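Local structure of signal recognition particle 19 kDa protein (Pyrococcus furiosus, 3DLU) at residues G20-R25 with K83-I88; V38-E43 with Q90-F95; L44-I49 with L75-G80. The protein probably binds 7S RNA directly and mediates attachment of the 54 kDa subunit, as part of the archaeal signal recognition particle that targets nascent membrane proteins. All coordinates share one frame; numbering follows the deposited sequence. Where two conformers were deposited one is given.

Interaction 1 of 3, residues G20-R25 with K83-I88; sequences GRIVPR and KSLKLI
V23 meets the helix of K83-I88 with one methyl group: its CG1 rests 3.7 Å from CB of L85 and also touches CG of K86, so the branch lies over the start of two successive side chains. The torsion that puts CG1 beside the backbone N (chi1 -50°) turns this methyl to the helix. I22 supplies the second apolar touch: in one of its two conformers CD1 stands 3.7 Å from CD1 of L85, the two side chains crossing nearly at right angles. At the partly exposed edge of the contact, K86 runs out extended and lays its aliphatic part past the loop, with CE 4.1 Å from CD of P24; a lysine suits this border because its methylenes can pack while the ammonium group lies farther out along the chain. Behind this first shell the loop is braced by R21, whose NH1 donates to the backbone O of V23 at 3.0 Å, nearly straight (166°) and in the guanidinium plane. The NE of R21 bonds to the backbone O of L15, and L85 leans also on V6 of strand 3-6. Between these two segments the contact is apolar packing alone, of modest area, while polar bonds of R21 help fix the shape of the loop.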
# COMPACT_ATOMS: atom_id res chain seq x y z
N GLY A 20 15.93 -12.88 2.92
CA GLY A 20 14.51 -13.21 2.94
C GLY A 20 14.08 -14.47 2.23
O GLY A 20 12.97 -14.93 2.46
N ARG A 21 14.93 -15.03 1.38
CA ARG A 21 14.54 -16.24 0.65
C ARG A 21 14.35 -17.45 1.57
O ARG A 21 15.20 -17.74 2.43
CB ARG A 21 15.52 -16.58 -0.49
CG ARG A 21 15.15 -17.89 -1.19
CD ARG A 21 15.90 -18.13 -2.49
NE ARG A 21 17.33 -17.93 -2.33
CZ ARG A 21 18.17 -18.83 -1.81
NH1 ARG A 21 17.72 -20.00 -1.38
NH2 ARG A 21 19.46 -18.53 -1.70
N ILE A 22 13.22 -18.12 1.38
CA ILE A 22 12.84 -19.29 2.15
C ILE A 22 13.17 -20.56 1.39
O ILE A 22 13.77 -21.48 1.93
CB ILE A 22 11.31 -19.32 2.42
CG1 ILE A 22 10.86 -18.09 3.19
CG2 ILE A 22 10.92 -20.59 3.16
CD1 ILE A 22 9.55 -18.27 3.92
N VAL A 23 12.76 -20.61 0.13
CA VAL A 23 12.84 -21.87 -0.62
C VAL A 23 14.23 -22.06 -1.24
O VAL A 23 14.96 -21.10 -1.42
CB VAL A 23 11.75 -21.95 -1.68
CG1 VAL A 23 10.38 -21.63 -1.05
CG2 VAL A 23 12.03 -21.00 -2.79
N PRO A 24 14.60 -23.31 -1.55
CA PRO A 24 15.90 -23.55 -2.18
C PRO A 24 16.06 -22.75 -3.46
O PRO A 24 15.09 -22.54 -4.21
CB PRO A 24 15.88 -25.06 -2.48
CG PRO A 24 14.92 -25.62 -1.47
CD PRO A 24 13.87 -24.56 -1.28
N ARG A 25 17.28 -22.32 -3.72
CA ARG A 25 17.55 -21.40 -4.81
C ARG A 25 17.10 -21.92 -6.18
O ARG A 25 16.60 -21.15 -6.99
CB ARG A 25 19.03 -21.01 -4.85
CG ARG A 25 19.32 -19.82 -5.74
CD ARG A 25 20.81 -19.50 -5.78
NE ARG A 25 21.54 -20.58 -6.44
CZ ARG A 25 22.75 -20.46 -6.98
NH1 ARG A 25 23.37 -19.29 -6.95
NH2 ARG A 25 23.32 -21.50 -7.57
N LYS A 83 5.42 -25.64 1.39
CA LYS A 83 5.09 -26.37 0.17
C LYS A 83 4.39 -25.48 -0.86
O LYS A 83 4.62 -25.60 -2.06
CB LYS A 83 4.25 -27.61 0.47
CG LYS A 83 3.77 -28.33 -0.78
CD LYS A 83 4.95 -28.73 -1.69
CE LYS A 83 4.48 -29.61 -2.84
NZ LYS A 83 5.58 -29.97 -3.80
N SER A 84 3.51 -24.60 -0.39
CA SER A 84 2.82 -23.68 -1.29
C SER A 84 3.80 -22.74 -2.01
O SER A 84 3.61 -22.44 -3.19
CB SER A 84 1.77 -22.86 -0.52
OG SER A 84 0.77 -23.71 0.04
N LEU A 85 4.80 -22.23 -1.30
CA LEU A 85 5.81 -21.38 -1.92
C LEU A 85 6.57 -22.12 -3.02
O LEU A 85 6.83 -21.56 -4.08
CB LEU A 85 6.81 -20.85 -0.89
CG LEU A 85 6.31 -19.83 0.14
CD1 LEU A 85 7.41 -19.50 1.14
CD2 LEU A 85 5.77 -18.56 -0.54
N LYS A 86 6.92 -23.37 -2.76
CA LYS A 86 7.60 -24.18 -3.79
C LYS A 86 6.69 -24.40 -5.01
O LYS A 86 7.13 -24.27 -6.16
CB LYS A 86 8.06 -25.52 -3.21
CG LYS A 86 9.20 -25.39 -2.18
CD LYS A 86 9.40 -26.71 -1.43
CE LYS A 86 10.44 -26.56 -0.33
NZ LYS A 86 10.44 -27.75 0.56
N LEU A 87 5.42 -24.73 -4.77
CA LEU A 87 4.49 -24.95 -5.86
C LEU A 87 4.34 -23.68 -6.69
O LEU A 87 4.29 -23.73 -7.92
CB LEU A 87 3.11 -25.36 -5.32
CG LEU A 87 3.03 -26.78 -4.75
CD1 LEU A 87 1.75 -26.92 -3.94
CD2 LEU A 87 3.07 -27.78 -5.90
N ILE A 88 4.25 -22.55 -6.00
CA ILE A 88 4.10 -21.26 -6.67
C ILE A 88 5.32 -20.94 -7.52
O ILE A 88 5.19 -20.55 -8.69
CB ILE A 88 3.84 -20.14 -5.65
CG1 ILE A 88 2.42 -20.26 -5.12
CG2 ILE A 88 4.04 -18.76 -6.29
CD1 ILE A 88 2.13 -19.33 -3.94

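Interaction 2 of 3, residues V38-E43 with Q90-F95; sequences VRAAEE and QKIREF
Stacking dominates where F95 meets R39: the guanidinium lies flat on the ring, centres 3.8 Å apart and planes 10° from parallel, a cation-pi contact. R39 reaches this position because its CG is anti to the backbone N (chi1 -176°) and the chain is extended to NE, which draws CD over the same face in a CH-pi contact. The opposite face of the ring is met by the backbone O of K91. Apolar packing fills the closest backbone approach, where the segments 38-43 and 90-95 cross at 106°, their axes 9.1 Å apart. A40 is small enough to allow it, its CB touching CG of K91 at 3.7 Å, CG1 of I92 and CE2 of F95. Charge pairing lies alongside: NZ of K91 makes a salt bridge to OE2 of E94 (3.2 Å) and a long one to OE1 of E43 (3.9 Å), a three-residue network, while R98 gives E94 a second partner. The carboxylate of E43 also stands steeply to the ring of F95. One water accepts from NH1 of R39 and donates to the backbone O of F95 at 2.8 Å. With the ring of F95 cut back to an alanine, the R39 guanidinium is likely to lose its stacking surface and be free to turn, with a gap beside A40. The contact thus joins two helices through an apolar centre bordered by charges, the ring's pi face probably steadying the arginine's positive charge.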
# COMPACT_ATOMS: atom_id res chain seq x y z
N VAL A 38 0.17 -14.14 -8.07
CA VAL A 38 -1.28 -14.23 -8.09
C VAL A 38 -1.73 -15.20 -9.19
O VAL A 38 -2.58 -16.06 -8.96
CB VAL A 38 -1.94 -12.86 -8.28
CG1 VAL A 38 -3.44 -13.02 -8.61
CG2 VAL A 38 -1.75 -12.00 -7.04
N ARG A 39 -1.14 -15.06 -10.37
CA ARG A 39 -1.46 -15.96 -11.47
C ARG A 39 -1.18 -17.41 -11.11
O ARG A 39 -2.01 -18.29 -11.38
CB ARG A 39 -0.70 -15.57 -12.74
CG ARG A 39 -1.08 -16.44 -13.93
CD ARG A 39 -0.22 -16.13 -15.14
NE ARG A 39 -0.41 -17.13 -16.18
CZ ARG A 39 0.31 -17.21 -17.30
NH1 ARG A 39 1.28 -16.34 -17.52
NH2 ARG A 39 0.06 -18.16 -18.19
N ALA A 40 -0.01 -17.67 -10.52
CA ALA A 40 0.35 -19.02 -10.07
C ALA A 40 -0.62 -19.57 -9.03
O ALA A 40 -1.04 -20.72 -9.11
CB ALA A 40 1.78 -19.03 -9.51
N ALA A 41 -0.97 -18.75 -8.03
CA ALA A 41 -1.88 -19.18 -6.97
C ALA A 41 -3.23 -19.61 -7.55
O ALA A 41 -3.78 -20.63 -7.15
CB ALA A 41 -2.07 -18.07 -5.93
N GLU A 42 -3.73 -18.82 -8.49
CA GLU A 42 -5.02 -19.10 -9.11
C GLU A 42 -4.94 -20.40 -9.91
O GLU A 42 -5.82 -21.25 -9.81
CB GLU A 42 -5.43 -17.93 -10.00
CG GLU A 42 -5.85 -16.68 -9.21
CD GLU A 42 -6.03 -15.46 -10.10
OE1 GLU A 42 -5.57 -15.48 -11.26
OE2 GLU A 42 -6.62 -14.47 -9.62
N GLU A 43 -3.87 -20.56 -10.68
CA GLU A 43 -3.69 -21.79 -11.42
C GLU A 43 -3.59 -23.01 -10.50
O GLU A 43 -4.04 -24.10 -10.86
CB GLU A 43 -2.49 -21.72 -12.37
CG GLU A 43 -2.78 -20.99 -13.67
CD GLU A 43 -2.10 -21.64 -14.87
OE1 GLU A 43 -1.53 -22.74 -14.72
OE2 GLU A 43 -2.14 -21.04 -15.97
N GLN A 90 7.57 -22.98 -8.80
CA GLN A 90 7.69 -23.88 -9.94
C GLN A 90 6.64 -23.58 -11.01
O GLN A 90 6.90 -23.71 -12.20
CB GLN A 90 7.68 -25.35 -9.50
CG GLN A 90 7.94 -26.36 -10.63
CD GLN A 90 9.28 -26.15 -11.36
OE1 GLN A 90 10.17 -25.46 -10.89
NE2 GLN A 90 9.41 -26.79 -12.52
N LYS A 91 5.46 -23.13 -10.58
CA LYS A 91 4.43 -22.72 -11.52
C LYS A 91 4.85 -21.46 -12.29
O LYS A 91 4.61 -21.34 -13.50
CB LYS A 91 3.11 -22.50 -10.79
CG LYS A 91 1.99 -21.99 -11.68
CD LYS A 91 1.59 -23.03 -12.72
CE LYS A 91 1.37 -24.39 -12.08
NZ LYS A 91 0.79 -25.34 -13.08
N ILE A 92 5.49 -20.52 -11.60
CA ILE A 92 5.97 -19.31 -12.26
C ILE A 92 7.06 -19.66 -13.29
O ILE A 92 7.08 -19.10 -14.39
CB ILE A 92 6.49 -18.27 -11.25
CG1 ILE A 92 5.34 -17.74 -10.38
CG2 ILE A 92 7.18 -17.11 -11.97
CD1 ILE A 92 5.81 -16.78 -9.27
N ARG A 93 7.94 -20.59 -12.93
CA ARG A 93 8.96 -21.06 -13.87
C ARG A 93 8.29 -21.61 -15.14
O ARG A 93 8.73 -21.34 -16.26
CB ARG A 93 9.84 -22.13 -13.23
CG ARG A 93 10.80 -22.85 -14.19
CD ARG A 93 11.85 -23.67 -13.42
NE ARG A 93 12.81 -22.77 -12.77
CZ ARG A 93 12.81 -22.51 -11.47
NH1 ARG A 93 11.95 -23.11 -10.66
NH2 ARG A 93 13.69 -21.64 -10.98
N GLU A 94 7.24 -22.39 -14.95
CA GLU A 94 6.51 -22.96 -16.07
C GLU A 94 5.85 -21.88 -16.94
O GLU A 94 5.99 -21.92 -18.17
CB GLU A 94 5.50 -23.99 -15.56
CG GLU A 94 4.55 -24.53 -16.61
CD GLU A 94 3.40 -25.32 -15.99
OE1 GLU A 94 2.41 -25.60 -16.71
OE2 GLU A 94 3.48 -25.65 -14.79
N PHE A 95 5.16 -20.91 -16.33
CA PHE A 95 4.58 -19.78 -17.08
C PHE A 95 5.66 -19.09 -17.90
O PHE A 95 5.44 -18.73 -19.05
CB PHE A 95 4.04 -18.68 -16.15
CG PHE A 95 2.84 -19.07 -15.35
CD1 PHE A 95 1.94 -20.01 -15.82
CD2 PHE A 95 2.60 -18.45 -14.13
CE1 PHE A 95 0.83 -20.35 -15.07
CE2 PHE A 95 1.49 -18.78 -13.37
CZ PHE A 95 0.60 -19.73 -13.84
O HOH W 1 2.88 -17.85 -19.88

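Interaction 3 of 3, residues L44-I49 with L75-G80; sequences LKFKVI and LESPYG
F46 and S77 meet just beyond the paired ends of an antiparallel beta hairpin, strands 47-56 and 68-76. The tight part begins at the F46 ring: CB of S77 sits over its face in a CH-pi contact, 3.8 Å from the centroid, while CB of L44 covers the opposite face. CD of P78 adds to the packing, and Y79 presents its ring edge, CD2 lying 3.9 Å from CE1 of F46. A flat aromatic suits this slot between two residues. K47 and E76 form the hydrogen-bonded pair, N of K47 giving to O of E76 at 3.0 Å and N of E76 to O of K47 at 2.8 Å. Next comes the non-hydrogen-bonded pair V48 and L75, whose side chains run side by side; A41 of helix 34-43 packs on L75. The side chains of K47 and E76 form the looser, more exposed side: the lysine's end leads away, its NZ 4.7 Å from OE1 of E76, whose OE2 has a salt bridge with NH2 of R3. Y19 of the second subunit packs on E76. After strand 68-76, OG of S77, also hydrogen-bonded to OG of S84 on helix 81-100, closes an ST turn by accepting from N of Y79 at 3.0 Å.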
# COMPACT_ATOMS: atom_id res chain seq x y z
N LEU A 44 -3.01 -22.81 -9.31
CA LEU A 44 -2.86 -23.88 -8.32
C LEU A 44 -4.13 -24.10 -7.50
O LEU A 44 -4.16 -24.97 -6.62
CB LEU A 44 -1.70 -23.56 -7.37
CG LEU A 44 -0.32 -23.57 -8.05
CD1 LEU A 44 0.73 -22.85 -7.20
CD2 LEU A 44 0.11 -25.00 -8.38
N LYS A 45 -5.15 -23.31 -7.79
CA LYS A 45 -6.45 -23.38 -7.10
C LYS A 45 -6.38 -22.88 -5.67
O LYS A 45 -7.15 -23.31 -4.81
CB LYS A 45 -7.02 -24.80 -7.11
CG LYS A 45 -6.89 -25.52 -8.43
CD LYS A 45 -8.07 -25.37 -9.33
CE LYS A 45 -8.19 -26.63 -10.18
NZ LYS A 45 -9.14 -26.47 -11.29
N PHE A 46 -5.46 -21.98 -5.39
CA PHE A 46 -5.41 -21.35 -4.08
C PHE A 46 -6.40 -20.21 -4.14
O PHE A 46 -6.78 -19.76 -5.22
CB PHE A 46 -4.01 -20.81 -3.77
CG PHE A 46 -2.93 -21.87 -3.70
CD1 PHE A 46 -3.25 -23.21 -3.61
CD2 PHE A 46 -1.59 -21.50 -3.68
CE1 PHE A 46 -2.25 -24.18 -3.54
CE2 PHE A 46 -0.58 -22.46 -3.59
CZ PHE A 46 -0.91 -23.79 -3.53
N LYS A 47 -6.86 -19.74 -2.99
CA LYS A 47 -7.76 -18.60 -3.00
C LYS A 47 -6.99 -17.35 -2.64
O LYS A 47 -6.26 -17.34 -1.65
CB LYS A 47 -8.92 -18.83 -2.03
CG LYS A 47 -9.90 -17.67 -2.01
CD LYS A 47 -11.09 -17.98 -1.10
CE LYS A 47 -12.19 -16.95 -1.30
NZ LYS A 47 -13.29 -17.12 -0.31
N VAL A 48 -7.13 -16.30 -3.45
CA VAL A 48 -6.48 -15.03 -3.19
C VAL A 48 -7.36 -14.10 -2.35
O VAL A 48 -8.48 -13.76 -2.75
CB VAL A 48 -6.06 -14.33 -4.49
CG1 VAL A 48 -5.34 -13.04 -4.20
CG2 VAL A 48 -5.18 -15.27 -5.31
N ILE A 49 -6.84 -13.71 -1.20
CA ILE A 49 -7.55 -12.92 -0.19
C ILE A 49 -7.21 -11.42 -0.27
O ILE A 49 -8.11 -10.57 -0.23
CB ILE A 49 -7.24 -13.46 1.23
CG1 ILE A 49 -7.62 -14.94 1.34
CG2 ILE A 49 -7.91 -12.62 2.31
CD1 ILE A 49 -9.07 -15.25 0.95
N LEU A 75 -3.06 -15.44 0.89
CA LEU A 75 -3.61 -16.59 0.19
C LEU A 75 -4.20 -17.63 1.15
O LEU A 75 -3.85 -17.66 2.33
CB LEU A 75 -2.51 -17.27 -0.64
CG LEU A 75 -1.87 -16.51 -1.79
CD1 LEU A 75 -0.72 -17.33 -2.38
CD2 LEU A 75 -2.90 -16.18 -2.86
N GLU A 76 -5.10 -18.48 0.64
CA GLU A 76 -5.50 -19.68 1.37
C GLU A 76 -5.13 -20.88 0.51
O GLU A 76 -5.38 -20.88 -0.69
CB GLU A 76 -7.01 -19.67 1.63
CG GLU A 76 -7.39 -18.77 2.77
CD GLU A 76 -8.90 -18.68 2.99
OE1 GLU A 76 -9.66 -19.02 2.06
OE2 GLU A 76 -9.30 -18.27 4.08
N SER A 77 -4.55 -21.90 1.13
CA SER A 77 -4.10 -23.07 0.39
C SER A 77 -4.33 -24.32 1.25
O SER A 77 -4.24 -24.24 2.47
CB SER A 77 -2.60 -22.91 0.09
OG SER A 77 -1.98 -24.14 -0.25
N PRO A 78 -4.60 -25.47 0.60
CA PRO A 78 -4.72 -26.75 1.32
C PRO A 78 -3.37 -27.20 1.88
O PRO A 78 -3.34 -28.10 2.72
CB PRO A 78 -5.16 -27.74 0.22
CG PRO A 78 -5.20 -26.98 -1.06
CD PRO A 78 -4.63 -25.62 -0.86
N TYR A 79 -2.28 -26.61 1.40
CA TYR A 79 -0.94 -27.00 1.83
C TYR A 79 -0.35 -25.99 2.80
O TYR A 79 -0.81 -24.85 2.86
CB TYR A 79 -0.01 -27.14 0.62
CG TYR A 79 -0.61 -27.97 -0.49
CD1 TYR A 79 -0.75 -29.34 -0.35
CD2 TYR A 79 -1.05 -27.38 -1.66
CE1 TYR A 79 -1.31 -30.10 -1.36
CE2 TYR A 79 -1.61 -28.13 -2.67
CZ TYR A 79 -1.74 -29.49 -2.52
OH TYR A 79 -2.29 -30.24 -3.53
N GLY A 80 0.68 -26.40 3.53
CA GLY A 80 1.40 -25.49 4.40
C GLY A 80 2.14 -24.47 3.56
O GLY A 80 2.34 -24.66 2.36

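Helix 81-100 carries one side of both interaction 1 and interaction 2, whose centres are about 13 Å apart; they meet where O of I88 lies 3.8 Å from CB of A40. Interaction 3, which pairs the ends of the hairpin strands, touches both helices; its centre is about 14 Å from that of interaction 1 and 12 Å from that of interaction 2. Its N of F46 lies 2.8 Å from O of A41, a probable hydrogen bond at the end of helix 34-43. Toward interaction 1, OG of S84 lies 2.8 Å from OG of S77, a probable hydrogen bond. The three contacts join loop, two helices and sheet; none includes a bound ligand or RNA, although the protein probably binds 7S RNA.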